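Local coordinates for CRISPR-associated protein CasA/Cse1 (Thermus thermophilus, PDB 4AN8) that forms part of the Cascade ribonucleoprotein complex and probably takes part in CRISPR-based adaptive immunity against viruses and plasmids, at residues Glu230-Lys235 with Gly269-Glu274; Ala115-Glu120 with Leu224-Leu229. All coordinates share one frame; numbering follows the deposited sequence.

Interaction 1 of 2, residues Glu230-Lys235 with Gly269-Glu274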
# COMPACT_ATOMS: atom_id res chain seq x y z
N GLU A 230 -28.83 6.74 -3.37
CA GLU A 230 -29.68 5.73 -2.75
C GLU A 230 -30.06 4.63 -3.75
O GLU A 230 -30.07 4.87 -4.96
CB GLU A 230 -30.92 6.35 -2.11
CG GLU A 230 -31.70 7.26 -3.02
CD GLU A 230 -32.87 7.92 -2.30
OE1 GLU A 230 -33.42 7.29 -1.37
OE2 GLU A 230 -33.22 9.06 -2.67
N GLY A 231 -30.36 3.44 -3.25
CA GLY A 231 -30.63 2.30 -4.10
C GLY A 231 -29.45 2.00 -5.02
O GLY A 231 -29.53 1.16 -5.91
N ALA A 232 -28.34 2.70 -4.80
CA ALA A 232 -27.17 2.53 -5.64
C ALA A 232 -27.42 2.96 -7.08
O ALA A 232 -26.91 2.34 -8.01
CB ALA A 232 -26.67 1.08 -5.60
N ARG A 233 -28.14 4.06 -7.26
CA ARG A 233 -28.48 4.49 -8.63
C ARG A 233 -27.30 4.90 -9.49
O ARG A 233 -27.40 4.82 -10.71
CB ARG A 233 -29.51 5.61 -8.63
CG ARG A 233 -30.84 5.18 -8.06
CD ARG A 233 -31.64 6.41 -7.67
NE ARG A 233 -32.91 6.00 -7.10
CZ ARG A 233 -33.60 6.72 -6.24
NH1 ARG A 233 -33.14 7.90 -5.85
NH2 ARG A 233 -34.75 6.25 -5.78
N THR A 234 -26.21 5.35 -8.89
CA THR A 234 -25.05 5.80 -9.66
C THR A 234 -23.97 4.75 -9.74
O THR A 234 -23.46 4.30 -8.72
CB THR A 234 -24.43 7.08 -9.09
OG1 THR A 234 -25.45 8.06 -8.94
CG2 THR A 234 -23.35 7.60 -10.03
N LYS A 235 -23.59 4.37 -10.95
CA LYS A 235 -22.60 3.34 -11.15
C LYS A 235 -21.59 3.84 -12.14
O LYS A 235 -21.95 4.32 -13.22
CB LYS A 235 -23.26 2.07 -11.67
CG LYS A 235 -24.47 1.67 -10.87
CD LYS A 235 -25.11 0.42 -11.40
CE LYS A 235 -26.33 0.06 -10.58
NZ LYS A 235 -27.33 1.19 -10.57
N GLY A 269 -22.26 5.89 -1.70
CA GLY A 269 -21.58 4.83 -2.37
C GLY A 269 -21.83 5.02 -3.86
O GLY A 269 -22.93 4.77 -4.31
N VAL A 270 -20.86 5.49 -4.63
CA VAL A 270 -20.92 5.22 -6.07
C VAL A 270 -20.47 3.79 -6.35
O VAL A 270 -19.42 3.34 -5.89
CB VAL A 270 -20.08 6.21 -6.92
CG1 VAL A 270 -20.00 5.73 -8.37
CG2 VAL A 270 -20.69 7.58 -6.88
N GLU A 271 -21.27 3.07 -7.13
CA GLU A 271 -20.99 1.66 -7.43
C GLU A 271 -19.89 1.49 -8.47
O GLU A 271 -20.01 2.00 -9.57
CB GLU A 271 -22.24 0.96 -7.96
CG GLU A 271 -23.29 0.74 -6.92
CD GLU A 271 -22.99 -0.46 -6.07
OE1 GLU A 271 -22.60 -1.50 -6.65
OE2 GLU A 271 -23.15 -0.38 -4.83
N PRO A 272 -18.83 0.75 -8.12
CA PRO A 272 -17.74 0.49 -9.05
C PRO A 272 -18.13 -0.55 -10.10
O PRO A 272 -18.54 -1.64 -9.75
CB PRO A 272 -16.63 -0.07 -8.14
CG PRO A 272 -17.39 -0.73 -7.01
CD PRO A 272 -18.62 0.12 -6.80
N LEU A 273 -18.05 -0.20 -11.37
CA LEU A 273 -18.26 -1.17 -12.44
C LEU A 273 -16.91 -1.67 -12.94
O LEU A 273 -15.93 -0.92 -12.96
CB LEU A 273 -19.03 -0.54 -13.59
CG LEU A 273 -20.47 -0.11 -13.28
CD1 LEU A 273 -21.15 0.48 -14.51
CD2 LEU A 273 -21.26 -1.29 -12.72
N GLU A 274 -16.86 -2.94 -13.35
CA GLU A 274 -15.62 -3.56 -13.81
C GLU A 274 -15.03 -2.85 -15.03
O GLU A 274 -15.75 -2.44 -15.93
CB GLU A 274 -15.82 -5.05 -14.10
CG GLU A 274 -16.25 -5.87 -12.88
CD GLU A 274 -16.04 -7.37 -13.06
OE1 GLU A 274 -14.88 -7.78 -13.29
OE2 GLU A 274 -17.03 -8.14 -12.96
O HOH W 1 -25.07 5.01 -6.10

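Interaction 2 of 2, residues Ala115-Glu120 with Leu224-Leu229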
# COMPACT_ATOMS: atom_id res chain seq x y z
N ALA A 115 -23.68 16.59 0.31
CA ALA A 115 -24.16 17.76 1.02
C ALA A 115 -25.51 17.53 1.68
O ALA A 115 -25.79 18.11 2.72
CB ALA A 115 -24.24 18.96 0.08
N ASP A 116 -26.35 16.69 1.08
CA ASP A 116 -27.70 16.51 1.59
C ASP A 116 -27.98 15.17 2.27
O ASP A 116 -29.14 14.75 2.38
CB ASP A 116 -28.75 16.77 0.50
CG ASP A 116 -28.55 15.92 -0.73
OD1 ASP A 116 -27.77 14.95 -0.67
OD2 ASP A 116 -29.18 16.21 -1.77
N LEU A 117 -26.93 14.49 2.72
CA LEU A 117 -27.13 13.39 3.65
C LEU A 117 -27.80 14.02 4.86
O LEU A 117 -27.39 15.08 5.31
CB LEU A 117 -25.81 12.76 4.07
CG LEU A 117 -25.36 11.53 3.27
CD1 LEU A 117 -23.93 11.11 3.65
CD2 LEU A 117 -26.37 10.40 3.46
N PRO A 118 -28.87 13.40 5.37
CA PRO A 118 -29.52 13.89 6.59
C PRO A 118 -28.60 13.88 7.81
O PRO A 118 -27.72 13.03 7.91
CB PRO A 118 -30.67 12.90 6.80
CG PRO A 118 -30.51 11.83 5.75
CD PRO A 118 -29.68 12.41 4.65
N GLU A 119 -28.80 14.82 8.73
CA GLU A 119 -28.01 14.89 9.96
C GLU A 119 -28.59 14.02 11.05
O GLU A 119 -28.01 13.89 12.12
CB GLU A 119 -27.96 16.33 10.48
CG GLU A 119 -27.50 17.35 9.47
CD GLU A 119 -27.37 18.73 10.06
OE1 GLU A 119 -27.14 18.84 11.29
OE2 GLU A 119 -27.51 19.72 9.31
N GLU A 120 -29.76 13.44 10.79
CA GLU A 120 -30.49 12.67 11.80
C GLU A 120 -30.00 11.24 11.93
O GLU A 120 -29.79 10.54 10.93
CB GLU A 120 -31.99 12.69 11.52
CG GLU A 120 -32.80 13.26 12.67
CD GLU A 120 -34.25 12.83 12.63
OE1 GLU A 120 -34.56 11.77 13.22
OE2 GLU A 120 -35.07 13.54 12.01
N LEU A 224 -22.15 15.25 -5.46
CA LEU A 224 -23.06 14.13 -5.46
C LEU A 224 -24.18 14.45 -4.53
O LEU A 224 -23.96 15.11 -3.52
CB LEU A 224 -22.33 12.86 -5.00
CG LEU A 224 -21.16 12.41 -5.89
CD1 LEU A 224 -20.35 11.29 -5.22
CD2 LEU A 224 -21.66 11.98 -7.26
N ARG A 225 -25.38 13.97 -4.85
CA ARG A 225 -26.55 14.19 -3.99
C ARG A 225 -27.11 12.86 -3.51
O ARG A 225 -26.90 11.82 -4.16
CB ARG A 225 -27.60 14.98 -4.75
CG ARG A 225 -27.11 16.35 -5.21
CD ARG A 225 -26.98 17.29 -4.02
NE ARG A 225 -26.63 18.65 -4.42
CZ ARG A 225 -25.54 19.29 -4.00
NH1 ARG A 225 -24.69 18.71 -3.16
NH2 ARG A 225 -25.31 20.53 -4.43
N LEU A 226 -27.81 12.87 -2.39
CA LEU A 226 -28.33 11.63 -1.84
C LEU A 226 -29.21 10.88 -2.85
O LEU A 226 -29.12 9.64 -3.00
CB LEU A 226 -29.11 11.90 -0.55
CG LEU A 226 -29.69 10.61 0.06
CD1 LEU A 226 -28.60 9.49 0.17
CD2 LEU A 226 -30.32 10.89 1.39
N GLY A 227 -30.05 11.65 -3.58
CA GLY A 227 -30.95 11.08 -4.56
C GLY A 227 -30.23 10.32 -5.66
O GLY A 227 -30.82 9.43 -6.28
N ASP A 228 -28.97 10.64 -5.90
CA ASP A 228 -28.20 9.91 -6.93
C ASP A 228 -27.55 8.63 -6.40
O ASP A 228 -27.09 7.80 -7.16
CB ASP A 228 -27.15 10.80 -7.59
CG ASP A 228 -27.77 11.96 -8.34
OD1 ASP A 228 -28.54 11.72 -9.29
OD2 ASP A 228 -27.48 13.12 -7.97
N LEU A 229 -27.55 8.48 -5.09
CA LEU A 229 -26.77 7.42 -4.48
C LEU A 229 -27.66 6.37 -3.85
O LEU A 229 -27.28 5.21 -3.78
CB LEU A 229 -25.84 8.01 -3.41
CG LEU A 229 -24.82 9.01 -3.99
CD1 LEU A 229 -23.94 9.66 -2.90
CD2 LEU A 229 -23.97 8.31 -5.04
O HOH W 2 -22.50 17.08 -2.22
O HOH W 3 -30.51 14.47 -2.99

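Interaction 1 of 2, residues Glu230-Lys235 with Gly269-Glu274
A parallel beta bridge between Lys235 and Glu271 marks the start of strand 235-237, where it joins strand 261-273 in the small mixed sheet of this Cse1 chain. Glu271 N gives its hydrogen to Thr234 O over 3.0 Å, nearly straight at 165° and in the carbonyl plane. One residue further, Lys235 CA approaches Glu271 O at 3.3 Å in a CA-H...O contact, while Trp236 continues the backbone pairing with Glu271 and Leu273. Just ahead of the bridge, water 1 links Thr234 N to Gly269 O, and the methyl CG2 of Thr234 meets the branched end of Val270; Thr234 OG1 is turned instead to Asp228 O. On the face that carries Lys235 and Glu271 the two side chains run side by side in the same direction, CG of the lysine 3.7 Å from CB of the glutamate. With CG anti to its carbonyl carbon (chi1 -71°), Glu271 sets that atom 3.6 Å from Ala232 CB; the chi2 bend keeps the carboxylate near this methyl. Leu273 lays its branched end against Lys235 CB. The otherwise extended lysine chain turns at chi4 (58°), and its NZ donates to Ala232 O over 2.8 Å, tilted from the carbonyl plane.

Interaction 2 of 2, residues Ala115-Glu120 with Leu224-Leu229
Asp116 reaches across to the backbone of Leu226 and the side chain of Arg225, with one carboxylate oxygen for each. OD1 accepts a hydrogen bond from Leu226 N at 2.7 Å, met on its syn side and 16° out of the carboxylate plane. With CG set between the backbone N and the carbonyl carbon (chi1 56°), the carboxylate is directed at the backbone N of Leu226, in the weakly bonded helical turn. OD2 lies against the aliphatic part of Arg225, 3.3 Å from its CD. The two side chains cross at about a right angle, and OD2 stays 4.4 Å from Arg225 NE, beyond a salt bridge. Arg225 bends at chi2 (-72°) and carries its guanidinium past Ala115, whose CB is 3.3 Å from NH1; NH2 forms a salt bridge with Glu108. Two waters add polar links: water 2 joins Ala115 N to Leu224 O, and water 3 lies between Asp116 OD2 and Gly227 N, though its leg to OD2 is unusually short. Beyond the carboxylate the contact becomes apolar. Leu226 splits its two methyls between neighbours, CD1 meeting Leu117 CD2 at 4.1 Å and CD2 meeting Pro118 CD at 3.7 Å, and its side chain stands roughly perpendicular to both. The whole is a tertiary bond from an aspartate side chain to a backbone N-H, flanked by leucine and proline packing, that ties the loop before strand 123-124 to the short helical turn about 226-229.

The centres of the two interactions lie about 14 Å apart, on the same side of the chain's centre. Along the sequence they come in series: interaction 2 joins 115-120 to 224-229, and the chain then runs directly into 230-235, the first segment of interaction 1. A probable hydrogen bond from Arg233 NH1 to Gly227 O spans the turn between them. Strand 261-273 is common ground, since Leu224 and Leu229 of interaction 2 pack on Val270 of interaction 1. The helical turn 226-229 thus lies between the loop leading to strand 123-124 and strand 261-273, and strands 123-124 and 235-237 both pair with that strand in one mixed sheet.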